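Local coordinates for protein glypican-1 (Homo sapiens, PDB 4YWT) that serves as a cell-surface proteoglycan that bears heparan sulfate, binds alpha-4(V) collagen through those chains and participates in Schwann cell myelination, at residues V274-L279 against M428-A433; V249-Y254 against P268-N273; H257-P262 against R413-M418; G421-E426 against N438-V443. The protein carries 3 engineered substitutions. All blocks are in the same frame, centred on the assembly; numbering follows the deposited sequence.

Contact 1: residues V274-L279 against M428-A433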
loop_
_atom_site.group_PDB
_atom_site.type_symbol
_atom_site.label_atom_id
_atom_site.label_comp_id
_atom_site.label_asym_id
_atom_site.label_seq_id
_atom_site.Cartn_x
_atom_site.Cartn_y
_atom_site.Cartn_z
ATOM N N VAL A 274 9.247 24.961 4.992
ATOM C CA VAL A 274 10.548 24.303 4.928
ATOM C C VAL A 274 10.414 22.846 4.490
ATOM O O VAL A 274 11.066 22.418 3.536
ATOM C CB VAL A 274 11.283 24.354 6.279
ATOM C CG1 VAL A 274 12.542 23.502 6.228
ATOM C CG2 VAL A 274 11.620 25.791 6.646
ATOM N N LEU A 275 9.562 22.089 5.175
ATOM C CA LEU A 275 9.415 20.669 4.864
ATOM C C LEU A 275 8.759 20.438 3.504
ATOM O O LEU A 275 9.077 19.468 2.819
ATOM C CB LEU A 275 8.624 19.952 5.959
ATOM C CG LEU A 275 9.335 19.858 7.312
ATOM C CD1 LEU A 275 8.627 18.874 8.230
ATOM C CD2 LEU A 275 10.795 19.469 7.130
ATOM N N LYS A 276 7.849 21.326 3.110
ATOM C CA LYS A 276 7.263 21.259 1.774
ATOM C C LYS A 276 8.336 21.491 0.722
ATOM O O LYS A 276 8.277 20.925 -0.368
ATOM C CB LYS A 276 6.133 22.276 1.607
ATOM C CG LYS A 276 4.781 21.783 2.099
ATOM C CD LYS A 276 3.696 22.821 1.876
ATOM C CE LYS A 276 2.346 22.314 2.352
ATOM N NZ LYS A 276 1.214 23.038 1.710
ATOM N N GLY A 277 9.313 22.328 1.054
ATOM C CA GLY A 277 10.459 22.521 0.185
ATOM C C GLY A 277 11.315 21.269 0.119
ATOM O O GLY A 277 11.733 20.845 -0.958
ATOM N N CYS A 278 11.562 20.668 1.279
ATOM C CA CYS A 278 12.415 19.489 1.374
ATOM C C CYS A 278 11.773 18.240 0.776
ATOM O O CYS A 278 12.458 17.401 0.194
ATOM C CB CYS A 278 12.781 19.214 2.835
ATOM S SG CYS A 278 13.760 20.508 3.624
ATOM N N LEU A 279 10.459 18.121 0.921
ATOM C CA LEU A 279 9.768 16.888 0.562
ATOM C C LEU A 279 8.847 17.057 -0.644
ATOM O O LEU A 279 7.787 16.436 -0.717
ATOM C CB LEU A 279 8.970 16.374 1.760
ATOM C CG LEU A 279 9.750 16.263 3.072
ATOM C CD1 LEU A 279 8.856 15.740 4.186
ATOM C CD2 LEU A 279 10.978 15.379 2.899
ATOM N N MET A 428 3.087 27.183 1.159
ATOM C CA MET A 428 3.159 26.793 -0.242
ATOM C C MET A 428 2.217 25.639 -0.554
ATOM O O MET A 428 1.778 24.920 0.343
ATOM C CB MET A 428 4.591 26.406 -0.619
ATOM C CG MET A 428 5.626 27.511 -0.434
ATOM S SD MET A 428 5.718 28.675 -1.814
ATOM C CE MET A 428 4.445 29.862 -1.389
ATOM N N GLY A 429 1.895 25.480 -1.833
ATOM C CA GLY A 429 1.165 24.315 -2.289
ATOM C C GLY A 429 2.073 23.098 -2.277
ATOM O O GLY A 429 3.264 23.203 -1.984
ATOM N N ASP A 430 1.511 21.942 -2.606
ATOM C CA ASP A 430 2.260 20.690 -2.586
ATOM C C ASP A 430 2.827 20.344 -3.958
ATOM O O ASP A 430 2.214 20.637 -4.985
ATOM C CB ASP A 430 1.375 19.549 -2.082
ATOM C CG ASP A 430 0.633 19.908 -0.812
ATOM O OD1 ASP A 430 1.293 20.081 0.236
ATOM O OD2 ASP A 430 -0.610 20.016 -0.860
ATOM N N GLY A 431 4.008 19.734 -3.969
ATOM C CA GLY A 431 4.619 19.282 -5.207
ATOM C C GLY A 431 5.817 20.108 -5.630
ATOM O O GLY A 431 5.964 21.258 -5.221
ATOM N N LEU A 432 6.674 19.504 -6.449
ATOM C CA LEU A 432 7.925 20.126 -6.872
ATOM C C LEU A 432 7.714 21.483 -7.531
ATOM O O LEU A 432 8.338 22.469 -7.142
ATOM C CB LEU A 432 8.676 19.200 -7.832
ATOM C CG LEU A 432 10.110 19.600 -8.182
ATOM C CD1 LEU A 432 10.978 19.586 -6.937
ATOM C CD2 LEU A 432 10.676 18.670 -9.241
ATOM N N ALA A 433 6.825 21.524 -8.520
ATOM C CA ALA A 433 6.569 22.741 -9.285
ATOM C C ALA A 433 6.144 23.903 -8.390
ATOM O O ALA A 433 6.541 25.046 -8.619
ATOM C CB ALA A 433 5.509 22.482 -10.347
HETATM O O HOH W 1 5.959 19.775 -1.350
#
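Near the C-terminal end of helix 268-278, Lys-276 reaches across to the irregular segment 428-433 and meets Met-428, Gly-429 and Asp-430. With CG anti to its carbonyl carbon (chi1 -85°) and the chain extended from there on, the ammonium is carried to the loop backbone. Lys-276 NZ donates a hydrogen bond to Met-428 O, but the modelled 2.4 Å is so short that its exact length is doubtful. Asp-430 OD1 also meets Lys-276 NZ in a salt bridge of 3.3 Å, its carboxylate coming obliquely across the lysine chain. Lysine suits this place because its methylenes can lie beside the loop while its charge sits at the tip: Lys-276 CD is 3.9 Å from Gly-429 O. In the largely helical glypican core, the loop between strand 420-421 and helix 450-471 is thus tied to a helix flank by polar groups. A water extends the tie, donating to Lys-276 O at 2.8 Å and accepting from Gly-431 N at 3.3 Å. Gly-431 has a positive phi of 108°, where a CB would jam against the preceding carbonyl oxygen. Just before Lys-276 on the helix, Asn-273 OD1 accepts from Met-428 N; farther on, Cys-278 is disulfide-bonded to Cys-245.

Contact 2: residues V249-Y254 against P268-N273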
loop_
_atom_site.group_PDB
_atom_site.type_symbol
_atom_site.label_atom_id
_atom_site.label_comp_id
_atom_site.label_asym_id
_atom_site.label_seq_id
_atom_site.Cartn_x
_atom_site.Cartn_y
_atom_site.Cartn_z
ATOM N N VAL A 249 16.780 23.403 7.038
ATOM C CA VAL A 249 16.411 22.732 8.278
ATOM C C VAL A 249 17.275 23.238 9.424
ATOM O O VAL A 249 16.783 23.447 10.534
ATOM C CB VAL A 249 16.539 21.198 8.151
ATOM C CG1 VAL A 249 16.519 20.533 9.519
ATOM C CG2 VAL A 249 15.422 20.652 7.280
ATOM N N MET A 250 18.561 23.446 9.153
ATOM C CA MET A 250 19.445 24.054 10.142
ATOM C C MET A 250 18.925 25.432 10.538
ATOM O O MET A 250 18.891 25.778 11.718
ATOM C CB MET A 250 20.874 24.164 9.609
ATOM C CG MET A 250 21.775 25.046 10.464
ATOM S SD MET A 250 21.790 24.542 12.196
ATOM C CE MET A 250 22.595 25.948 12.957
ATOM N N LYS A 251 18.511 26.208 9.542
ATOM C CA LYS A 251 17.945 27.528 9.784
ATOM C C LYS A 251 16.652 27.421 10.584
ATOM O O LYS A 251 16.377 28.240 11.461
ATOM C CB LYS A 251 17.692 28.252 8.461
ATOM C CG LYS A 251 17.197 29.682 8.612
ATOM C CD LYS A 251 17.562 30.521 7.396
ATOM C CE LYS A 251 17.173 31.979 7.588
ATOM N NZ LYS A 251 15.697 32.174 7.573
ATOM N N LEU A 252 15.869 26.394 10.276
ATOM C CA LEU A 252 14.589 26.164 10.932
ATOM C C LEU A 252 14.728 25.836 12.416
ATOM O O LEU A 252 13.993 26.365 13.248
ATOM C CB LEU A 252 13.839 25.029 10.230
ATOM C CG LEU A 252 12.518 24.599 10.872
ATOM C CD1 LEU A 252 11.471 25.686 10.703
ATOM C CD2 LEU A 252 12.031 23.277 10.292
ATOM N N VAL A 253 15.677 24.965 12.742
ATOM C CA VAL A 253 15.741 24.379 14.075
ATOM C C VAL A 253 16.709 25.084 15.027
ATOM O O VAL A 253 16.305 25.541 16.097
ATOM C CB VAL A 253 16.137 22.890 14.000
ATOM C CG1 VAL A 253 16.164 22.276 15.389
ATOM C CG2 VAL A 253 15.176 22.129 13.099
ATOM N N TYR A 254 17.978 25.172 14.643
ATOM C CA TYR A 254 19.018 25.580 15.582
ATOM C C TYR A 254 19.561 26.989 15.369
ATOM O O TYR A 254 20.433 27.435 16.112
ATOM C CB TYR A 254 20.171 24.578 15.534
ATOM C CG TYR A 254 19.787 23.213 16.053
ATOM C CD1 TYR A 254 19.156 23.073 17.282
ATOM C CD2 TYR A 254 20.033 22.069 15.308
ATOM C CE1 TYR A 254 18.794 21.830 17.762
ATOM C CE2 TYR A 254 19.675 20.821 15.779
ATOM C CZ TYR A 254 19.055 20.707 17.006
ATOM O OH TYR A 254 18.695 19.465 17.477
ATOM N N PRO A 268 4.686 27.126 13.003
ATOM C CA PRO A 268 4.094 26.024 12.236
ATOM C C PRO A 268 4.160 26.215 10.718
ATOM O O PRO A 268 4.596 25.302 10.016
ATOM C CB PRO A 268 2.644 26.014 12.719
ATOM C CG PRO A 268 2.735 26.489 14.128
ATOM C CD PRO A 268 3.831 27.524 14.138
ATOM N N ASP A 269 3.741 27.377 10.225
ATOM C CA ASP A 269 3.737 27.641 8.787
ATOM C C ASP A 269 5.154 27.718 8.219
ATOM O O ASP A 269 5.397 27.331 7.074
ATOM C CB ASP A 269 2.975 28.934 8.484
ATOM C CG ASP A 269 1.477 28.787 8.680
ATOM O OD1 ASP A 269 1.004 27.637 8.807
ATOM O OD2 ASP A 269 0.771 29.818 8.698
ATOM N N TYR A 270 6.079 28.224 9.026
ATOM C CA TYR A 270 7.493 28.267 8.669
ATOM C C TYR A 270 8.016 26.845 8.454
ATOM O O TYR A 270 8.519 26.501 7.375
ATOM C CB TYR A 270 8.284 28.988 9.767
ATOM C CG TYR A 270 9.778 29.085 9.546
ATOM C CD1 TYR A 270 10.321 29.089 8.266
ATOM C CD2 TYR A 270 10.648 29.178 10.626
ATOM C CE1 TYR A 270 11.688 29.176 8.072
ATOM C CE2 TYR A 270 12.014 29.265 10.440
ATOM C CZ TYR A 270 12.528 29.265 9.162
ATOM O OH TYR A 270 13.889 29.351 8.976
ATOM N N CYS A 271 7.879 26.028 9.494
ATOM C CA CYS A 271 8.251 24.618 9.453
ATOM C C CYS A 271 7.627 23.909 8.254
ATOM O O CYS A 271 8.278 23.101 7.585
ATOM C CB CYS A 271 7.827 23.930 10.754
ATOM S SG CYS A 271 8.217 22.170 10.864
ATOM N N ARG A 272 6.365 24.227 7.983
ATOM C CA ARG A 272 5.632 23.584 6.905
ATOM C C ARG A 272 6.149 23.994 5.532
ATOM O O ARG A 272 6.215 23.168 4.628
ATOM C CB ARG A 272 4.140 23.890 7.018
ATOM C CG ARG A 272 3.342 22.743 7.608
ATOM C CD ARG A 272 2.088 23.233 8.300
ATOM N NE ARG A 272 1.989 22.704 9.657
ATOM C CZ ARG A 272 1.096 23.110 10.554
ATOM N NH1 ARG A 272 1.079 22.571 11.765
ATOM N NH2 ARG A 272 0.221 24.054 10.240
ATOM N N ASN A 273 6.516 25.260 5.372
ATOM C CA ASN A 273 7.113 25.695 4.116
ATOM C C ASN A 273 8.473 25.045 3.913
ATOM O O ASN A 273 8.807 24.610 2.804
ATOM C CB ASN A 273 7.236 27.216 4.063
ATOM C CG ASN A 273 6.051 27.868 3.383
ATOM O OD1 ASN A 273 5.075 27.200 3.045
ATOM N ND2 ASN A 273 6.131 29.174 3.169
#
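Leu-252 lays CD1 over one face of the Tyr-270 ring, 3.8 Å from the ring centroid and only 20° off the ring normal. This CH-pi contact is the tight part of the interface. The same methyl is 3.6 Å from Cys-271 CA, while its twin, CD2, lies 4.0 Å from Cys-271 SG, so the forked leucine end fills the angle between the ring and the neighbouring helix backbone. Leu-252 holds CG anti to the backbone N (chi1 176°), which sends its fork toward Tyr-270 and Cys-271, and the leucine and tyrosine side chains slide past each other in opposite directions. Leucine suits such a place because its two methyls can cover the ring face and the Cys-271 side of the helix at once, and all three of these residues are buried.

The helices carrying them, 243-253 and 268-278, form an antiparallel pair: their short segments run at 167° with axes 10.4 Å apart. That spacing leaves room for a tyrosine ring and a leucine fork between them. A disulfide from Cys-271 to Cys-400 joins the pair to helix 391-404.

The looser side begins at the phenolic end. There the partly exposed Lys-251 crosses the tyrosine at about a right angle, with CG 3.3 Å from Tyr-270 OH. Its chain bends at the last torsion, which leaves NZ 3.6 Å from the same oxygen, a proximity without a hydrogen bond. A lysine fits this partly exposed margin, laying its methylenes by the phenol oxygen while its charged end need not be buried.

Contact 3: residues H257-P262 against R413-M418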
loop_
_atom_site.group_PDB
_atom_site.type_symbol
_atom_site.label_atom_id
_atom_site.label_comp_id
_atom_site.label_asym_id
_atom_site.label_seq_id
_atom_site.Cartn_x
_atom_site.Cartn_y
_atom_site.Cartn_z
ATOM N N HIS A 257 18.744 29.045 18.325
ATOM C CA HIS A 257 19.748 28.891 19.368
ATOM C C HIS A 257 20.930 29.817 19.113
ATOM O O HIS A 257 21.378 30.530 20.010
ATOM C CB HIS A 257 20.229 27.438 19.450
ATOM C CG HIS A 257 19.155 26.456 19.805
ATOM N ND1 HIS A 257 17.890 26.500 19.259
ATOM C CD2 HIS A 257 19.162 25.397 20.650
ATOM C CE1 HIS A 257 17.164 25.514 19.754
ATOM N NE2 HIS A 257 17.911 24.831 20.601
ATOM N N CYS A 258 21.422 29.808 17.880
ATOM C CA CYS A 258 22.602 30.583 17.520
ATOM C C CYS A 258 22.367 32.089 17.602
ATOM O O CYS A 258 23.280 32.841 17.930
ATOM C CB CYS A 258 23.073 30.206 16.113
ATOM S SG CYS A 258 23.803 28.557 15.996
ATOM N N LEU A 259 21.147 32.529 17.311
ATOM C CA LEU A 259 20.850 33.959 17.298
ATOM C C LEU A 259 20.304 34.462 18.632
ATOM O O LEU A 259 19.712 35.538 18.701
ATOM C CB LEU A 259 19.865 34.292 16.177
ATOM C CG LEU A 259 20.380 34.099 14.748
ATOM C CD1 LEU A 259 19.488 34.830 13.758
ATOM C CD2 LEU A 259 21.826 34.561 14.619
ATOM N N GLY A 260 20.501 33.680 19.688
ATOM C CA GLY A 260 20.216 34.148 21.030
ATOM C C GLY A 260 18.847 33.834 21.603
ATOM O O GLY A 260 18.468 34.389 22.635
ATOM N N VAL A 261 18.100 32.949 20.950
ATOM C CA VAL A 261 16.786 32.558 21.453
ATOM C C VAL A 261 16.566 31.044 21.389
ATOM O O VAL A 261 15.731 30.564 20.623
ATOM C CB VAL A 261 15.654 33.280 20.683
ATOM C CG1 VAL A 261 15.475 34.696 21.204
ATOM C CG2 VAL A 261 15.941 33.299 19.186
ATOM N N PRO A 262 17.307 30.285 22.213
ATOM C CA PRO A 262 17.215 28.820 22.189
ATOM C C PRO A 262 15.864 28.304 22.682
ATOM O O PRO A 262 15.471 27.189 22.340
ATOM C CB PRO A 262 18.340 28.385 23.131
ATOM C CG PRO A 262 18.489 29.523 24.077
ATOM C CD PRO A 262 18.222 30.761 23.267
ATOM N N ARG A 413 4.492 32.899 20.896
ATOM C CA ARG A 413 5.303 33.721 20.004
ATOM C C ARG A 413 6.485 32.882 19.535
ATOM O O ARG A 413 7.229 32.339 20.350
ATOM C CB ARG A 413 5.774 34.997 20.702
ATOM N N CYS A 414 6.659 32.782 18.221
ATOM C CA CYS A 414 7.503 31.739 17.647
ATOM C C CYS A 414 8.636 32.245 16.754
ATOM O O CYS A 414 8.646 33.395 16.320
ATOM C CB CYS A 414 6.629 30.765 16.856
ATOM S SG CYS A 414 5.432 31.584 15.782
ATOM N N TRP A 415 9.593 31.362 16.497
ATOM C CA TRP A 415 10.755 31.668 15.671
ATOM C C TRP A 415 10.423 31.576 14.175
ATOM O O TRP A 415 10.041 30.517 13.678
ATOM C CB TRP A 415 11.887 30.710 16.063
ATOM C CG TRP A 415 13.041 30.572 15.117
ATOM C CD1 TRP A 415 13.250 29.560 14.225
ATOM C CD2 TRP A 415 14.177 31.440 15.010
ATOM N NE1 TRP A 415 14.432 29.754 13.554
ATOM C CE2 TRP A 415 15.023 30.899 14.022
ATOM C CE3 TRP A 415 14.558 32.625 15.648
ATOM C CZ2 TRP A 415 16.222 31.505 13.651
ATOM C CZ3 TRP A 415 15.750 33.224 15.278
ATOM C CH2 TRP A 415 16.565 32.665 14.287
ATOM N N ASN A 416 10.565 32.698 13.471
ATOM C CA ASN A 416 10.276 32.767 12.038
ATOM C C ASN A 416 11.531 32.600 11.185
ATOM O O ASN A 416 11.478 32.623 9.956
ATOM C CB ASN A 416 9.572 34.086 11.697
ATOM C CG ASN A 416 10.371 35.314 12.114
ATOM O OD1 ASN A 416 11.602 35.302 12.133
ATOM N ND2 ASN A 416 9.663 36.388 12.445
ATOM N N GLY A 417 12.655 32.434 11.869
ATOM C CA GLY A 417 13.949 32.202 11.254
ATOM C C GLY A 417 14.887 33.397 11.209
ATOM O O GLY A 417 16.104 33.218 11.145
ATOM N N MET A 418 14.349 34.611 11.219
ATOM C CA MET A 418 15.140 35.782 11.595
ATOM C C MET A 418 15.179 36.025 13.109
ATOM O O MET A 418 16.228 36.347 13.667
ATOM C CB MET A 418 14.642 37.018 10.849
ATOM C CG MET A 418 15.138 37.044 9.407
ATOM S SD MET A 418 13.988 37.723 8.199
ATOM C CE MET A 418 13.127 38.931 9.196
#
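A Schellman motif closes helix 255-258, and the two apolar residues flanking its glycine, Leu-259 and Val-261, are turned toward the indole of Trp-415. Leu-259 CD1 comes in at the ring edge, near the ring plane, 3.7 Å from Trp-415 CH2, and the two side chains cross at about a right angle. The same methyl also lies 3.6 Å from Met-418 O, so it sits between the indole rim and the backbone of the turn. Val-261 CG2 approaches obliquely, 3.9 Å from Trp-415 CE3 and equally near CZ3. Trp-415, its CG anti to the backbone N (chi1 164°), sends its six-membered ring into this junction, while NE1 is satisfied by Lys-251 O of helix 243-253.

In the Schellman motif itself, Gly-260 N bonds to His-257 O at 3.3 Å and Val-261 N to Ala-256 O; Gly-260 has the positive phi (94°) of the C-prime residue. The facing segment belongs to the small hairpin of strands 414-415 and 420-421. Its turn begins with an Asx turn, where Met-418 N donates to Asn-416 OD1 at 3.0 Å, in the carbonyl plane. Gly-417 CA lies 3.1 Å above one indole face, offset toward the rim; its positive phi (103°), where a CB would jam against the preceding carbonyl O, is what calls for glycine. Disulfides fasten both partners within this cysteine-rich end of the glypican core: Cys-258 to Cys-68, and Cys-414 to Cys-267.

Contact 4: residues G421-E426 against N438-V443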
loop_
_atom_site.group_PDB
_atom_site.type_symbol
_atom_site.label_atom_id
_atom_site.label_comp_id
_atom_site.label_asym_id
_atom_site.label_seq_id
_atom_site.Cartn_x
_atom_site.Cartn_y
_atom_site.Cartn_z
ATOM N N GLY A 421 8.854 35.908 16.982
ATOM C CA GLY A 421 7.830 36.758 16.399
ATOM C C GLY A 421 6.749 36.005 15.650
ATOM O O GLY A 421 6.453 34.849 15.950
ATOM N N ARG A 422 6.126 36.683 14.693
ATOM C CA ARG A 422 5.123 36.054 13.843
ATOM C C ARG A 422 5.687 35.783 12.451
ATOM O O ARG A 422 6.510 36.547 11.945
ATOM C CB ARG A 422 3.872 36.931 13.748
ATOM N N TYR A 423 5.248 34.686 11.841
ATOM C CA TYR A 423 5.698 34.317 10.503
ATOM C C TYR A 423 4.628 34.654 9.470
ATOM O O TYR A 423 3.579 34.013 9.408
ATOM C CB TYR A 423 6.050 32.829 10.462
ATOM C CG TYR A 423 6.456 32.280 9.112
ATOM C CD1 TYR A 423 7.766 32.381 8.665
ATOM C CD2 TYR A 423 5.535 31.627 8.301
ATOM C CE1 TYR A 423 8.146 31.865 7.438
ATOM C CE2 TYR A 423 5.904 31.109 7.072
ATOM C CZ TYR A 423 7.210 31.231 6.647
ATOM O OH TYR A 423 7.583 30.717 5.425
ATOM N N LEU A 424 4.910 35.673 8.667
ATOM C CA LEU A 424 3.979 36.175 7.658
ATOM C C LEU A 424 3.699 35.263 6.447
ATOM O O LEU A 424 2.532 35.036 6.127
ATOM C CB LEU A 424 4.465 37.540 7.159
ATOM C CG LEU A 424 4.449 38.646 8.214
ATOM C CD1 LEU A 424 4.974 39.952 7.640
ATOM C CD2 LEU A 424 3.046 38.825 8.777
ATOM N N PRO A 425 4.752 34.753 5.766
ATOM C CA PRO A 425 4.545 34.123 4.450
ATOM C C PRO A 425 3.490 33.017 4.402
ATOM O O PRO A 425 3.305 32.278 5.369
ATOM C CB PRO A 425 5.923 33.536 4.127
ATOM C CG PRO A 425 6.873 34.392 4.867
ATOM C CD PRO A 425 6.176 34.712 6.152
ATOM N N GLU A 426 2.808 32.921 3.264
ATOM C CA GLU A 426 1.788 31.901 3.048
ATOM C C GLU A 426 2.399 30.515 2.909
ATOM O O GLU A 426 3.519 30.368 2.417
ATOM C CB GLU A 426 0.965 32.220 1.797
ATOM C CG GLU A 426 -0.381 32.877 2.064
ATOM C CD GLU A 426 -1.338 31.987 2.836
ATOM O OE1 GLU A 426 -1.122 30.757 2.875
ATOM O OE2 GLU A 426 -2.311 32.522 3.406
ATOM N N ASN A 438 9.350 29.083 -3.249
ATOM C CA ASN A 438 9.480 28.830 -1.811
ATOM C C ASN A 438 10.562 29.703 -1.174
ATOM O O ASN A 438 11.738 29.602 -1.522
ATOM C CB ASN A 438 9.782 27.347 -1.562
ATOM C CG ASN A 438 9.636 26.945 -0.099
ATOM O OD1 ASN A 438 10.064 27.660 0.808
ATOM N ND2 ASN A 438 9.032 25.786 0.133
ATOM N N PRO A 439 10.157 30.566 -0.228
ATOM C CA PRO A 439 11.047 31.547 0.407
ATOM C C PRO A 439 12.112 30.913 1.299
ATOM O O PRO A 439 13.232 31.415 1.372
ATOM C CB PRO A 439 10.085 32.403 1.238
ATOM C CG PRO A 439 8.939 31.496 1.532
ATOM C CD PRO A 439 8.787 30.632 0.310
ATOM N N GLU A 440 11.749 29.836 1.984
ATOM C CA GLU A 440 12.660 29.179 2.913
ATOM C C GLU A 440 13.650 28.248 2.221
ATOM O O GLU A 440 14.828 28.208 2.572
ATOM C CB GLU A 440 11.863 28.413 3.967
ATOM C CG GLU A 440 10.754 29.238 4.613
ATOM C CD GLU A 440 11.207 30.629 5.036
ATOM O OE1 GLU A 440 12.366 30.786 5.477
ATOM O OE2 GLU A 440 10.397 31.573 4.927
ATOM N N VAL A 441 13.162 27.494 1.242
ATOM C CA VAL A 441 13.998 26.540 0.526
ATOM C C VAL A 441 14.037 26.886 -0.954
ATOM O O VAL A 441 12.996 27.120 -1.567
ATOM C CB VAL A 441 13.483 25.095 0.686
ATOM C CG1 VAL A 441 14.530 24.101 0.200
ATOM C CG2 VAL A 441 13.103 24.818 2.129
ATOM N N GLU A 442 15.226 26.900 -1.541
ATOM C CA GLU A 442 15.319 27.169 -2.966
ATOM C C GLU A 442 15.472 25.852 -3.704
ATOM O O GLU A 442 16.501 25.180 -3.622
ATOM C CB GLU A 442 16.474 28.120 -3.285
ATOM C CG GLU A 442 16.006 29.436 -3.894
ATOM C CD GLU A 442 17.146 30.383 -4.213
ATOM O OE1 GLU A 442 17.267 31.417 -3.524
ATOM O OE2 GLU A 442 17.913 30.097 -5.156
ATOM N N VAL A 443 14.418 25.496 -4.428
ATOM C CA VAL A 443 14.318 24.196 -5.064
ATOM C C VAL A 443 14.267 24.348 -6.572
ATOM O O VAL A 443 13.448 25.101 -7.099
ATOM C CB VAL A 443 13.063 23.438 -4.590
ATOM C CG1 VAL A 443 13.017 22.051 -5.204
ATOM C CG2 VAL A 443 13.029 23.361 -3.072
#
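The Tyr-423 ring carries Pro-425 CD over the centre of one face, 3.5 Å above the plane, and meets Glu-440 OE2 at its edge; Tyr-270 of helix 268-278 comes against it from the side away from the proline. Ring and carboxylate planes stand 61° apart. Across the edge, Tyr-423 OH donates to Glu-440 OE2 at 3.0 Å, reaching that oxygen on its anti side and 31° out of the carboxylate plane. The side chains come from opposite directions: Glu-440 CG stands anti to the carbonyl carbon (chi1 -49°), 3.6 Å from Tyr-423 OH, and the bend at chi2 carries the carboxylate to the ring edge. Tyrosine suits the site by offering a flat surface to a proline and a hydroxyl to an acid. Beside this bond, Pro-439 CG lies 4.5 Å from Pro-425 CB, a loose apolar touch.

Asn-438 shapes the backbone presenting the glutamate. Its OD1 accepts from Glu-440 N at 3.0 Å, in the carbonyl plane, as an Asx turn, and also from Val-441 N, above that plane. Apart from Gly-421, which ends strand 420-421, both segments belong to the loop leading to helix 450-471, folded back against helix 268-278: Glu-440 packs on Tyr-270 and Val-274, and Asn-438 ND2 bonds to Asn-273 O.

How the contacts relate
The four contacts gather on one side of the chain's centre, around helix 268-278, which supplies a segment to contacts 1 and 2 and lies against contact 4. Contact 2, local in sequence, has its centre about 9 Å from that of contact 4, 11 Å from contact 3 and 12 Å from contact 1. Contacts 1 and 3 are the most distant, with centres about 23 Å apart and no touch. Along the chain, segments 249-254, 257-262, 268-273 and 274-279 come first, and the hairpin and loop segments from 413-418 to 438-443 return to them. A late, mostly non-helical part of the glypican core thereby covers an earlier helical pair, joining regions well separated in sequence.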